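Local coordinates for protein inorganic pyrophosphatase (Anaplasma phagocytophilum, PDB 3LD3) that probably catalyses the magnesium-dependent hydrolysis of inorganic pyrophosphate to two phosphate ions, acting as a homohexamer, at residues N38-V43 and Y52-K57; Y73-G78 and S150-S155; D89-L94 and E185-A190; D119-D124 and F162-E167; L128-T133 and G140-Y145. All blocks are in the same frame, centred on the assembly; numbering follows the deposited sequence.

Contact 1: N38-V43 and Y52-K57; sequences NVVIEV and YEFDEK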
# COMPACT_ATOMS: atom_id res chain seq x y z
N ASN A 38 21.55 9.67 -15.79
CA ASN A 38 20.24 9.05 -15.87
C ASN A 38 20.29 7.63 -15.32
O ASN A 38 21.21 6.85 -15.62
CB ASN A 38 19.74 9.00 -17.33
CG ASN A 38 19.60 10.34 -17.96
OD1 ASN A 38 19.33 11.33 -17.27
ND2 ASN A 38 19.74 10.41 -19.31
N VAL A 39 19.26 7.27 -14.55
CA VAL A 39 19.10 5.93 -14.02
C VAL A 39 17.70 5.45 -14.39
O VAL A 39 16.74 6.11 -14.07
CB VAL A 39 19.33 5.87 -12.50
CG1 VAL A 39 19.11 4.42 -11.95
CG2 VAL A 39 20.77 6.38 -12.16
N VAL A 40 17.64 4.29 -15.03
CA VAL A 40 16.38 3.58 -15.29
C VAL A 40 16.16 2.67 -14.08
O VAL A 40 16.97 1.78 -13.82
CB VAL A 40 16.45 2.75 -16.58
CG1 VAL A 40 15.17 1.90 -16.78
CG2 VAL A 40 16.70 3.61 -17.79
N ILE A 41 15.08 2.92 -13.34
CA ILE A 41 14.75 2.18 -12.13
C ILE A 41 14.22 0.81 -12.50
O ILE A 41 13.37 0.67 -13.40
CB ILE A 41 13.76 2.96 -11.21
CG1 ILE A 41 14.36 4.29 -10.77
CG2 ILE A 41 13.34 2.12 -9.98
CD1 ILE A 41 15.75 4.15 -10.07
N GLU A 42 14.77 -0.20 -11.84
CA GLU A 42 14.28 -1.58 -11.94
C GLU A 42 13.53 -2.04 -10.71
O GLU A 42 12.57 -2.83 -10.83
CB GLU A 42 15.46 -2.53 -12.23
CG GLU A 42 16.02 -2.28 -13.64
CD GLU A 42 17.30 -3.04 -13.91
OE1 GLU A 42 18.16 -2.99 -13.02
OE2 GLU A 42 17.42 -3.67 -14.98
N VAL A 43 13.98 -1.62 -9.52
CA VAL A 43 13.34 -2.00 -8.27
C VAL A 43 13.10 -0.77 -7.42
O VAL A 43 14.05 0.03 -7.17
CB VAL A 43 14.18 -3.05 -7.45
CG1 VAL A 43 13.47 -3.42 -6.14
CG2 VAL A 43 14.44 -4.31 -8.27
N TYR A 52 13.06 -7.07 -10.54
CA TYR A 52 12.89 -6.87 -11.96
C TYR A 52 14.23 -6.50 -12.59
O TYR A 52 15.14 -5.98 -11.93
CB TYR A 52 11.90 -5.73 -12.25
CG TYR A 52 10.53 -5.88 -11.63
CD1 TYR A 52 9.56 -6.68 -12.24
CD2 TYR A 52 10.19 -5.19 -10.44
CE1 TYR A 52 8.30 -6.85 -11.67
CE2 TYR A 52 8.92 -5.33 -9.88
CZ TYR A 52 7.98 -6.15 -10.52
OH TYR A 52 6.72 -6.31 -10.00
N GLU A 53 14.32 -6.78 -13.89
CA GLU A 53 15.45 -6.41 -14.72
C GLU A 53 15.00 -6.14 -16.12
O GLU A 53 14.27 -6.93 -16.69
CB GLU A 53 16.47 -7.55 -14.78
CG GLU A 53 17.08 -7.89 -13.42
CD GLU A 53 18.28 -8.87 -13.50
OE1 GLU A 53 18.87 -9.18 -12.42
OE2 GLU A 53 18.60 -9.33 -14.63
N PHE A 54 15.52 -5.07 -16.72
CA PHE A 54 15.26 -4.83 -18.13
C PHE A 54 16.12 -5.69 -19.03
O PHE A 54 17.29 -5.95 -18.74
CB PHE A 54 15.50 -3.35 -18.48
CG PHE A 54 14.33 -2.50 -18.20
CD1 PHE A 54 13.24 -2.53 -19.06
CD2 PHE A 54 14.25 -1.77 -17.03
CE1 PHE A 54 12.11 -1.78 -18.81
CE2 PHE A 54 13.12 -1.01 -16.75
CZ PHE A 54 12.05 -1.02 -17.64
N ASP A 55 15.52 -6.11 -20.14
CA ASP A 55 16.20 -6.80 -21.22
C ASP A 55 16.59 -5.77 -22.29
O ASP A 55 15.74 -4.98 -22.74
CB ASP A 55 15.27 -7.84 -21.81
CG ASP A 55 15.97 -8.81 -22.73
OD1 ASP A 55 16.31 -8.40 -23.86
OD2 ASP A 55 16.13 -9.99 -22.33
N GLU A 56 17.86 -5.78 -22.68
CA GLU A 56 18.38 -4.89 -23.73
C GLU A 56 17.81 -5.25 -25.11
O GLU A 56 17.49 -4.37 -25.91
CB GLU A 56 19.92 -4.96 -23.77
N LYS A 57 17.68 -6.55 -25.38
CA LYS A 57 17.10 -7.02 -26.64
C LYS A 57 15.67 -6.49 -26.80
O LYS A 57 15.45 -5.53 -27.56
CB LYS A 57 17.14 -8.56 -26.74

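Contact 2: Y73-G78 and S150-S155; sequences YPCNYG and SSFLDS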
# COMPACT_ATOMS: atom_id res chain seq x y z
N TYR A 73 15.29 -4.03 -1.17
CA TYR A 73 16.26 -3.01 -1.63
C TYR A 73 16.11 -1.72 -0.81
O TYR A 73 15.03 -1.14 -0.75
CB TYR A 73 16.08 -2.75 -3.12
CG TYR A 73 16.75 -3.82 -3.96
CD1 TYR A 73 18.03 -3.61 -4.48
CD2 TYR A 73 16.12 -5.04 -4.20
CE1 TYR A 73 18.67 -4.61 -5.24
CE2 TYR A 73 16.75 -6.05 -4.94
CZ TYR A 73 18.03 -5.81 -5.45
OH TYR A 73 18.62 -6.80 -6.19
N PRO A 74 17.20 -1.26 -0.17
CA PRO A 74 17.08 -0.09 0.73
C PRO A 74 17.01 1.28 0.04
O PRO A 74 16.81 2.32 0.70
CB PRO A 74 18.32 -0.22 1.60
CG PRO A 74 19.33 -0.90 0.78
CD PRO A 74 18.50 -1.92 -0.02
N CYS A 75 17.22 1.28 -1.28
CA CYS A 75 17.07 2.47 -2.12
C CYS A 75 16.37 1.96 -3.38
O CYS A 75 16.30 0.75 -3.61
CB CYS A 75 18.42 3.07 -2.53
SG CYS A 75 19.52 3.47 -1.21
N ASN A 76 15.88 2.88 -4.20
CA ASN A 76 15.55 2.54 -5.55
C ASN A 76 16.80 2.01 -6.22
O ASN A 76 17.93 2.42 -5.90
CB ASN A 76 15.04 3.78 -6.29
CG ASN A 76 13.87 4.39 -5.60
OD1 ASN A 76 12.77 3.83 -5.61
ND2 ASN A 76 14.08 5.52 -4.93
N TYR A 77 16.63 1.03 -7.08
CA TYR A 77 17.75 0.37 -7.74
C TYR A 77 17.56 0.27 -9.24
O TYR A 77 16.52 -0.16 -9.74
CB TYR A 77 17.93 -1.01 -7.14
CG TYR A 77 19.09 -1.81 -7.65
CD1 TYR A 77 20.37 -1.55 -7.20
CD2 TYR A 77 18.90 -2.85 -8.55
CE1 TYR A 77 21.44 -2.31 -7.63
CE2 TYR A 77 19.97 -3.61 -9.00
CZ TYR A 77 21.24 -3.34 -8.52
OH TYR A 77 22.31 -4.08 -8.97
N GLY A 78 18.58 0.66 -9.98
CA GLY A 78 18.54 0.52 -11.41
C GLY A 78 19.90 0.69 -12.03
O GLY A 78 20.93 0.41 -11.38
N SER A 150 25.66 6.67 9.13
CA SER A 150 26.47 5.47 9.01
C SER A 150 25.64 4.21 9.13
O SER A 150 25.94 3.22 8.48
CB SER A 150 27.64 5.48 10.01
OG SER A 150 27.17 5.51 11.34
N SER A 151 24.58 4.24 9.94
CA SER A 151 23.71 3.09 10.10
C SER A 151 23.05 2.75 8.77
O SER A 151 22.88 1.58 8.44
CB SER A 151 22.66 3.29 11.20
OG SER A 151 21.88 4.47 11.02
N PHE A 152 22.69 3.78 7.99
CA PHE A 152 22.08 3.55 6.67
C PHE A 152 23.10 2.98 5.69
O PHE A 152 22.81 2.04 4.95
CB PHE A 152 21.47 4.83 6.14
CG PHE A 152 20.89 4.70 4.76
CD1 PHE A 152 19.75 3.92 4.55
CD2 PHE A 152 21.49 5.33 3.68
CE1 PHE A 152 19.20 3.82 3.26
CE2 PHE A 152 20.95 5.21 2.39
CZ PHE A 152 19.83 4.47 2.20
N LEU A 153 24.31 3.54 5.70
CA LEU A 153 25.36 3.03 4.85
C LEU A 153 25.66 1.58 5.19
O LEU A 153 25.85 0.76 4.29
CB LEU A 153 26.62 3.87 4.99
CG LEU A 153 26.52 5.33 4.56
CD1 LEU A 153 27.78 6.10 4.93
CD2 LEU A 153 26.26 5.41 3.06
N ASP A 154 25.70 1.28 6.49
CA ASP A 154 25.91 -0.08 6.95
C ASP A 154 24.76 -1.02 6.54
O ASP A 154 25.01 -2.18 6.26
CB ASP A 154 26.10 -0.10 8.47
CG ASP A 154 27.45 0.48 8.91
OD1 ASP A 154 28.36 0.73 8.07
OD2 ASP A 154 27.59 0.72 10.13
N SER A 155 23.51 -0.54 6.51
CA SER A 155 22.39 -1.35 6.00
C SER A 155 22.60 -1.73 4.54
O SER A 155 22.26 -2.85 4.12
CB SER A 155 21.01 -0.65 6.19
OG SER A 155 20.72 0.29 5.15

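Contact 3: D89-L94 and E185-A190; sequences DPVDVL and ELIRSA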
# COMPACT_ATOMS: atom_id res chain seq x y z
N ASP A 89 28.26 -5.44 -17.67
CA ASP A 89 26.91 -4.91 -17.56
C ASP A 89 26.92 -3.40 -17.36
O ASP A 89 27.93 -2.83 -17.01
CB ASP A 89 26.23 -5.57 -16.38
CG ASP A 89 25.93 -7.04 -16.61
OD1 ASP A 89 25.85 -7.47 -17.80
OD2 ASP A 89 25.75 -7.76 -15.61
N PRO A 90 25.78 -2.74 -17.55
CA PRO A 90 25.72 -1.33 -17.20
C PRO A 90 25.96 -1.08 -15.70
O PRO A 90 25.82 -1.98 -14.88
CB PRO A 90 24.30 -0.91 -17.63
CG PRO A 90 23.81 -2.03 -18.48
CD PRO A 90 24.47 -3.25 -18.01
N VAL A 91 26.37 0.14 -15.36
CA VAL A 91 26.63 0.51 -13.99
C VAL A 91 25.32 0.49 -13.19
O VAL A 91 24.31 1.04 -13.64
CB VAL A 91 27.18 1.94 -13.91
CG1 VAL A 91 27.35 2.40 -12.44
CG2 VAL A 91 28.53 2.07 -14.70
N ASP A 92 25.35 -0.20 -12.05
CA ASP A 92 24.21 -0.28 -11.15
C ASP A 92 24.26 0.87 -10.16
O ASP A 92 25.33 1.22 -9.63
CB ASP A 92 24.25 -1.60 -10.40
CG ASP A 92 24.08 -2.80 -11.32
OD1 ASP A 92 23.27 -2.70 -12.27
OD2 ASP A 92 24.79 -3.81 -11.09
N VAL A 93 23.09 1.45 -9.90
CA VAL A 93 22.95 2.58 -9.01
C VAL A 93 21.81 2.37 -8.01
O VAL A 93 20.67 2.03 -8.39
CB VAL A 93 22.69 3.89 -9.80
CG1 VAL A 93 22.74 5.14 -8.86
CG2 VAL A 93 23.71 4.05 -10.94
N LEU A 94 22.12 2.66 -6.75
CA LEU A 94 21.17 2.81 -5.68
C LEU A 94 20.80 4.30 -5.58
O LEU A 94 21.64 5.16 -5.33
CB LEU A 94 21.79 2.37 -4.35
CG LEU A 94 22.09 0.85 -4.25
CD1 LEU A 94 23.33 0.59 -3.32
CD2 LEU A 94 20.88 0.13 -3.81
N GLU A 185 34.48 8.80 -11.42
CA GLU A 185 35.51 8.28 -12.31
C GLU A 185 35.15 6.87 -12.79
O GLU A 185 35.40 6.53 -13.95
CB GLU A 185 36.89 8.34 -11.64
CG GLU A 185 38.04 7.90 -12.52
CD GLU A 185 38.39 8.86 -13.63
OE1 GLU A 185 37.91 10.03 -13.64
OE2 GLU A 185 39.17 8.44 -14.51
N LEU A 186 34.53 6.08 -11.92
CA LEU A 186 34.02 4.75 -12.32
C LEU A 186 33.01 4.87 -13.48
O LEU A 186 33.04 4.10 -14.46
CB LEU A 186 33.39 4.07 -11.11
CG LEU A 186 32.80 2.65 -11.27
CD1 LEU A 186 33.01 1.81 -10.01
CD2 LEU A 186 31.33 2.73 -11.65
N ILE A 187 32.08 5.80 -13.32
CA ILE A 187 31.07 6.10 -14.35
C ILE A 187 31.72 6.56 -15.66
O ILE A 187 31.40 6.08 -16.74
CB ILE A 187 30.02 7.10 -13.82
CG1 ILE A 187 29.22 6.47 -12.65
CG2 ILE A 187 29.08 7.57 -14.94
CD1 ILE A 187 28.44 7.47 -11.86
N ARG A 188 32.69 7.48 -15.56
CA ARG A 188 33.44 7.94 -16.72
C ARG A 188 34.01 6.75 -17.50
O ARG A 188 33.85 6.68 -18.72
CB ARG A 188 34.58 8.89 -16.29
CG ARG A 188 35.79 8.86 -17.20
CD ARG A 188 36.94 9.65 -16.62
NE ARG A 188 38.07 9.67 -17.53
CZ ARG A 188 38.17 10.51 -18.54
NH1 ARG A 188 37.18 11.37 -18.78
NH2 ARG A 188 39.24 10.47 -19.33
N SER A 189 34.71 5.87 -16.79
CA SER A 189 35.30 4.65 -17.37
C SER A 189 34.28 3.78 -18.08
O SER A 189 34.55 3.28 -19.17
CB SER A 189 35.99 3.82 -16.31
OG SER A 189 37.18 4.47 -15.94
N ALA A 190 33.11 3.63 -17.46
CA ALA A 190 32.02 2.83 -18.05
C ALA A 190 31.39 3.50 -19.28
O ALA A 190 30.97 2.81 -20.21
CB ALA A 190 30.99 2.52 -16.99

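Contact 4: D119-D124 and F162-E167; sequences DEKGED and FYKKLE. With PO4 (phosphate ion), chain C.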
# COMPACT_ATOMS: atom_id res chain seq x y z
N ASP A 119 31.62 -10.14 -6.65
CA ASP A 119 30.65 -11.23 -6.56
C ASP A 119 30.88 -12.28 -7.64
O ASP A 119 31.96 -12.32 -8.24
CB ASP A 119 29.22 -10.66 -6.56
CG ASP A 119 28.83 -10.02 -7.89
OD1 ASP A 119 27.69 -9.53 -7.98
OD2 ASP A 119 29.64 -10.03 -8.83
N GLU A 120 29.88 -13.14 -7.88
CA GLU A 120 29.98 -14.21 -8.87
C GLU A 120 30.17 -13.69 -10.31
O GLU A 120 30.65 -14.43 -11.17
CB GLU A 120 28.77 -15.17 -8.78
CG GLU A 120 27.41 -14.59 -9.23
CD GLU A 120 26.70 -13.72 -8.17
OE1 GLU A 120 27.19 -13.57 -7.03
OE2 GLU A 120 25.62 -13.19 -8.50
N LYS A 121 29.84 -12.42 -10.55
CA LYS A 121 30.08 -11.77 -11.85
C LYS A 121 31.42 -11.05 -11.95
O LYS A 121 31.75 -10.53 -13.01
CB LYS A 121 28.97 -10.76 -12.15
CG LYS A 121 27.58 -11.35 -12.10
CD LYS A 121 26.53 -10.30 -12.36
CE LYS A 121 25.97 -9.71 -11.08
NZ LYS A 121 24.64 -9.11 -11.37
N GLY A 122 32.20 -11.02 -10.86
CA GLY A 122 33.49 -10.30 -10.83
C GLY A 122 33.35 -8.99 -10.07
O GLY A 122 32.74 -8.97 -9.00
N GLU A 123 33.89 -7.89 -10.61
CA GLU A 123 33.77 -6.57 -9.97
C GLU A 123 32.37 -6.03 -10.14
O GLU A 123 31.90 -5.88 -11.28
CB GLU A 123 34.79 -5.59 -10.57
N ASP A 124 31.67 -5.74 -9.04
CA ASP A 124 30.25 -5.39 -9.14
C ASP A 124 29.88 -4.23 -8.22
O ASP A 124 28.90 -4.30 -7.45
CB ASP A 124 29.37 -6.61 -8.86
CG ASP A 124 27.96 -6.48 -9.44
OD1 ASP A 124 27.66 -5.53 -10.21
OD2 ASP A 124 27.12 -7.35 -9.13
N PHE A 162 24.42 -10.17 2.48
CA PHE A 162 23.59 -11.28 2.95
C PHE A 162 22.41 -11.67 2.07
O PHE A 162 21.85 -12.77 2.21
CB PHE A 162 23.14 -11.03 4.41
CG PHE A 162 24.28 -10.90 5.38
CD1 PHE A 162 25.17 -11.96 5.57
CD2 PHE A 162 24.50 -9.72 6.09
CE1 PHE A 162 26.24 -11.82 6.43
CE2 PHE A 162 25.58 -9.58 6.96
CZ PHE A 162 26.45 -10.63 7.12
N TYR A 163 22.01 -10.80 1.15
CA TYR A 163 20.80 -11.08 0.36
C TYR A 163 20.87 -12.27 -0.56
O TYR A 163 19.83 -12.81 -0.94
CB TYR A 163 20.30 -9.86 -0.41
CG TYR A 163 20.95 -9.52 -1.73
CD1 TYR A 163 20.18 -9.29 -2.85
CD2 TYR A 163 22.33 -9.42 -1.85
CE1 TYR A 163 20.78 -8.89 -4.07
CE2 TYR A 163 22.92 -9.05 -3.05
CZ TYR A 163 22.13 -8.78 -4.15
OH TYR A 163 22.73 -8.37 -5.33
N LYS A 164 22.10 -12.67 -0.92
CA LYS A 164 22.33 -13.82 -1.79
C LYS A 164 22.78 -15.08 -1.03
O LYS A 164 23.09 -16.08 -1.66
CB LYS A 164 23.39 -13.48 -2.84
CG LYS A 164 22.87 -12.68 -4.02
CD LYS A 164 24.03 -12.14 -4.89
CE LYS A 164 23.53 -11.64 -6.22
NZ LYS A 164 24.61 -11.03 -7.04
N LYS A 165 22.74 -15.06 0.30
CA LYS A 165 23.26 -16.18 1.09
C LYS A 165 22.54 -17.49 0.83
O LYS A 165 23.12 -18.56 1.07
CB LYS A 165 23.21 -15.86 2.59
CG LYS A 165 24.34 -15.00 3.07
CD LYS A 165 25.65 -15.78 3.22
CE LYS A 165 26.79 -14.83 3.40
NZ LYS A 165 28.11 -15.52 3.61
N LEU A 166 21.28 -17.44 0.41
CA LEU A 166 20.52 -18.67 0.17
C LEU A 166 20.64 -19.19 -1.27
O LEU A 166 20.05 -20.21 -1.62
CB LEU A 166 19.05 -18.48 0.55
CG LEU A 166 18.86 -18.14 2.02
CD1 LEU A 166 17.37 -17.98 2.39
CD2 LEU A 166 19.51 -19.20 2.93
N GLU A 167 21.41 -18.49 -2.09
CA GLU A 167 21.70 -18.92 -3.45
C GLU A 167 23.15 -19.44 -3.49
O GLU A 167 24.09 -18.67 -3.50
CB GLU A 167 21.49 -17.76 -4.43
CG GLU A 167 20.03 -17.41 -4.59
CD GLU A 167 19.75 -15.93 -4.80
OE1 GLU A 167 20.03 -15.11 -3.89
OE2 GLU A 167 19.24 -15.59 -5.89
P PO4 C . 22.08 -9.09 -9.03
O1 PO4 C . 23.53 -9.51 -9.00
O2 PO4 C . 21.22 -10.15 -9.70
O3 PO4 C . 21.55 -8.91 -7.62
O4 PO4 C . 21.98 -7.77 -9.78
O HOH W 1 25.55 -8.69 -5.73

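Contact 5: L128-T133 and G140-Y145; sequences LAVPAT and GNIVNY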
# COMPACT_ATOMS: atom_id res chain seq x y z
N LEU A 128 26.06 4.85 -5.25
CA LEU A 128 25.02 5.49 -4.46
C LEU A 128 24.78 6.92 -4.93
O LEU A 128 25.72 7.68 -5.10
CB LEU A 128 25.38 5.51 -2.97
CG LEU A 128 24.35 6.08 -1.99
CD1 LEU A 128 23.03 5.26 -1.97
CD2 LEU A 128 24.91 6.21 -0.53
N ALA A 129 23.51 7.25 -5.16
CA ALA A 129 23.14 8.56 -5.70
C ALA A 129 21.91 9.14 -4.99
O ALA A 129 21.13 8.42 -4.35
CB ALA A 129 22.90 8.48 -7.23
N VAL A 130 21.73 10.45 -5.14
CA VAL A 130 20.54 11.15 -4.68
C VAL A 130 19.96 11.87 -5.89
O VAL A 130 20.66 12.06 -6.89
CB VAL A 130 20.82 12.11 -3.52
CG1 VAL A 130 21.36 11.35 -2.25
CG2 VAL A 130 21.81 13.22 -3.91
N PRO A 131 18.68 12.27 -5.84
CA PRO A 131 18.13 13.00 -6.99
C PRO A 131 18.91 14.28 -7.26
O PRO A 131 19.42 14.91 -6.33
CB PRO A 131 16.71 13.32 -6.54
CG PRO A 131 16.39 12.28 -5.52
CD PRO A 131 17.66 12.08 -4.79
N ALA A 132 19.02 14.64 -8.53
CA ALA A 132 19.50 15.96 -8.93
C ALA A 132 18.67 17.03 -8.23
O ALA A 132 17.50 16.87 -7.96
CB ALA A 132 19.43 16.13 -10.44
N THR A 133 19.30 18.17 -7.95
CA THR A 133 18.61 19.23 -7.22
C THR A 133 17.33 19.75 -7.94
O THR A 133 16.40 20.14 -7.26
CB THR A 133 19.58 20.37 -6.82
OG1 THR A 133 20.27 20.83 -7.98
CG2 THR A 133 20.59 19.88 -5.76
N GLY A 140 20.21 18.34 -1.08
CA GLY A 140 21.20 19.34 -1.51
C GLY A 140 22.51 19.38 -0.77
O GLY A 140 23.54 19.72 -1.36
N ASN A 141 22.48 19.07 0.51
CA ASN A 141 23.69 19.07 1.33
C ASN A 141 24.29 17.68 1.46
O ASN A 141 25.23 17.50 2.25
CB ASN A 141 23.42 19.71 2.71
CG ASN A 141 23.22 21.22 2.64
OD1 ASN A 141 23.80 21.89 1.80
ND2 ASN A 141 22.44 21.76 3.57
N ILE A 142 23.77 16.70 0.73
CA ILE A 142 24.37 15.37 0.66
C ILE A 142 25.29 15.35 -0.54
O ILE A 142 24.81 15.31 -1.68
CB ILE A 142 23.32 14.24 0.55
CG1 ILE A 142 22.37 14.28 1.74
CG2 ILE A 142 24.01 12.90 0.46
CD1 ILE A 142 23.07 14.09 3.12
N VAL A 143 26.59 15.44 -0.33
CA VAL A 143 27.56 15.49 -1.44
C VAL A 143 28.40 14.22 -1.57
O VAL A 143 28.74 13.81 -2.67
CB VAL A 143 28.50 16.68 -1.34
CG1 VAL A 143 29.13 16.94 -2.72
CG2 VAL A 143 27.75 17.94 -0.85
N ASN A 144 28.73 13.61 -0.42
CA ASN A 144 29.43 12.34 -0.38
C ASN A 144 28.63 11.40 0.48
O ASN A 144 27.84 11.84 1.31
CB ASN A 144 30.85 12.48 0.21
CG ASN A 144 31.81 13.15 -0.74
OD1 ASN A 144 32.23 12.56 -1.73
ND2 ASN A 144 32.16 14.40 -0.46
N TYR A 145 28.85 10.11 0.27
CA TYR A 145 28.15 9.05 1.00
C TYR A 145 28.26 9.26 2.51
O TYR A 145 27.34 8.96 3.25
CB TYR A 145 28.73 7.67 0.61
CG TYR A 145 30.11 7.45 1.15
CD1 TYR A 145 30.30 6.91 2.43
CD2 TYR A 145 31.23 7.82 0.43
CE1 TYR A 145 31.55 6.76 2.96
CE2 TYR A 145 32.51 7.65 0.96
CZ TYR A 145 32.66 7.12 2.22
OH TYR A 145 33.93 6.95 2.74

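Contact 1: N38-V43 and Y52-K57
E42 and F54 supply both the polar and part of the apolar chemistry that joins the end of strand 37-41 to strand 50-54. The polar element is a single hydrogen bond from backbone to side chain. F54 N donates to E42 OE2 at 2.9 Å with a fairly straight angle of 163°, meeting the oxygen on its anti side, somewhat out of the carboxylate plane. The E42 chain is extended beyond CG (chi2 172°), which carries the carboxylate across to the other strand, and the carboxylate lies nearly parallel to the plane of the F54 ring. E53 OE1 forms a salt bridge with K51, a predicted substrate ligand.

The apolar contacts flank this bond. V40 CG1 reaches F54 CE2 at 3.6 Å, the two side chains crossing at about a right angle. E42 CG lies 3.9 Å from F54 CD2 at the ring edge. A methyl also meets backbone, V43 CG2 lying 3.8 Å from Y52 N. The carbonyl of E42 is different again: E42 O sits 3.3 Å from Y52 CB and near the edge of the Y52 ring, buried and without a polar partner in the model. At its far end Y52 OH accepts a hydrogen bond from M102 N of a neighbouring subunit, which ties this strand into the hexamer. At this corner E42 and V43 both face Y77, a classic beta bulge in the beta barrel characteristic of family I inorganic pyrophosphatases.

Contact 2: Y73-G78 and S150-S155
F152 is the first residue of the helical segment to reach the loop before strand 76-79, and it does so with the far edge of its ring. CG stands anti to the backbone N (chi1 177°), which sends CE1 and CZ away from the helix toward P74 and C75. C75 SG lies 3.6 Å from F152 CZ and 4.9 Å from the ring centroid, 76° off the ring normal: a cysteine sulfur-aromatic contact made at the edge. P74 O also lies in the ring plane at that edge, 3.8 Å from F152 CE1. In the fold, this is where helix 150-162 lies against one end of the barrel, with P74 resting on I156 and F159 of the same helix. One turn on, S155 points toward P74, whose CB is 4.3 Å from S155 OG. S155 is modelled in two conformers, and this touch is accordingly less certain. A70 of a neighbouring subunit packs on P74, and P68 of the same subunit on S155.

Contact 3: D89-L94 and E185-A190
The C-terminal helix 180-195 lies along the barrel, and V91, at the approach to strand 92-95, is the side chain that meets it through L186, I187 and A190. Both methyl groups of V91 take part. CG1, anti to the backbone N (chi1 175°), faces L186 CD2 at 4.1 Å and I187 CG1 at 4.5 Å. CG2 bears on A190 CB at 3.4 Å, tighter than ordinary van der Waals contact between carbons, and also lies 4.2 Å from L186 CD2. The valine is thus seated between side chains one helical turn apart, a spacing kept by the backbone hydrogen bond from A190 N to L186 O. L186 makes the contact with one branch, CD2, its side chain slanting across that of V91.

Further apolar neighbours complete the layer: V91 also touches I80 and V127, while L186 touches A125 of strand 122-131. The V91 backbone is itself anchored, its N donating to T83 OG1. On the next residue the polarity changes, for D92 is a predicted magnesium ligand and forms a salt bridge with K126. The contact between the helix and V91 is therefore carried by branched aliphatic groups and one small methyl, with no polar bond between the segments. Such contact is held by shape and exclusion of water, and the close approach at A190 implies that the helix sits against V91 with little slack there.

Contact 4: D119-D124 and F162-E167
K164 reaches across to E120 with a nearly straight side chain, fully extended beyond CG (chi2 169°). Its CB points toward the D119-D124 turn. CG passes over one face of the neighbouring Y163 ring, 3.8 Å above the plane and offset toward the rim. CD runs past both carboxylate oxygens of E120, and CE lies 3.5 Å from E120 OE2, with phosphate O1 equally close. At the tip K164 NZ donates to E120 OE2 at 2.8 Å, on the syn side and close to the carboxylate plane. K164 NZ also donates to phosphate O1 at 2.7 Å. A water accepts a third bond from NZ. A longer salt bridge joins K164 NZ to D119 OD1 at 3.6 Å. Three bonds so spread would fix the rotation of the ammonium group.

Further bonds hold these partners in place. E120 OE1 is held by F171 N, and the water also donates to D119 OD1 and to Y163 OH. The phosphate, probably from the crystallisation liquor, is gripped further by K121 NZ at O1 (2.6 Å), by Y163 OH at O3 (2.6 Å) and by R65. Y163 and R65 are predicted substrate ligands, consistent with an anion pocket for pyrophosphate. D119, itself in an Asx turn, lies in the type I hairpin turn between strands 106-119 and 122-131; K164 comes from the loop joining helix 150-162 to strand 172-179 and rests on V172.

Contact 5: L128-T133 and G140-Y145
V130 and I142 make the closest approach between strand 122-131 and the loop that follows it. V130 CG1 meets I142 CG2 at 4.1 Å, methyl against methyl, with the two side chains crossing at about a right angle. I142 uses its short branch here: with chi1 at -58°, CG2 lies anti to the backbone N and faces the strand, while CG1 and CD1 lead off elsewhere. A second apolar touch lies nearer the strand's interior, where L128 CD2 is 4.2 Å from Y145 CB. Only the root of the tyrosine is used, since its ring turns away to meet W177. L128 is the more deeply set of the two, sharing its surroundings with V112, W177, L153 and I156.

The other end is the looser, solvent-facing side: T133 is exposed and modelled in two conformers, so the approach of T133 CG2 to G140 CA at 4.3 Å is doubtful. Between these ends the loop is fixed by polar bonds to other parts of the chain: I142 O accepts from R110 NH1 of strand 106-119, and N144 OD1 accepts from A180 N, where helix 180-195 begins. Aliphatic side chains on one side of a barrel strand are here roofed by the connection that leaves it, a short chain reversal that precedes helix 150-162 and closes over the barrel.

From the N terminus, contact 1 comes first and closes a short loop of eight residues before any other contact opens. Contacts 2, 3, 4 and 5 then open in turn, and the order of closing sets the topology. Contact 5 closes at once, nested inside the loops of contacts 2, 3 and 4. Contact 2 closes next, on helix 150-162, and so crosses both contact 3 and contact 4. Contact 4 closes in the following loop, nested within contact 3, which closes last on the C-terminal helix. The bulge at E42 and V43 bonds contact 1 to strand 76-79, and strands 76-79, 92-95 and 122-131 link the remaining contacts through one sheet.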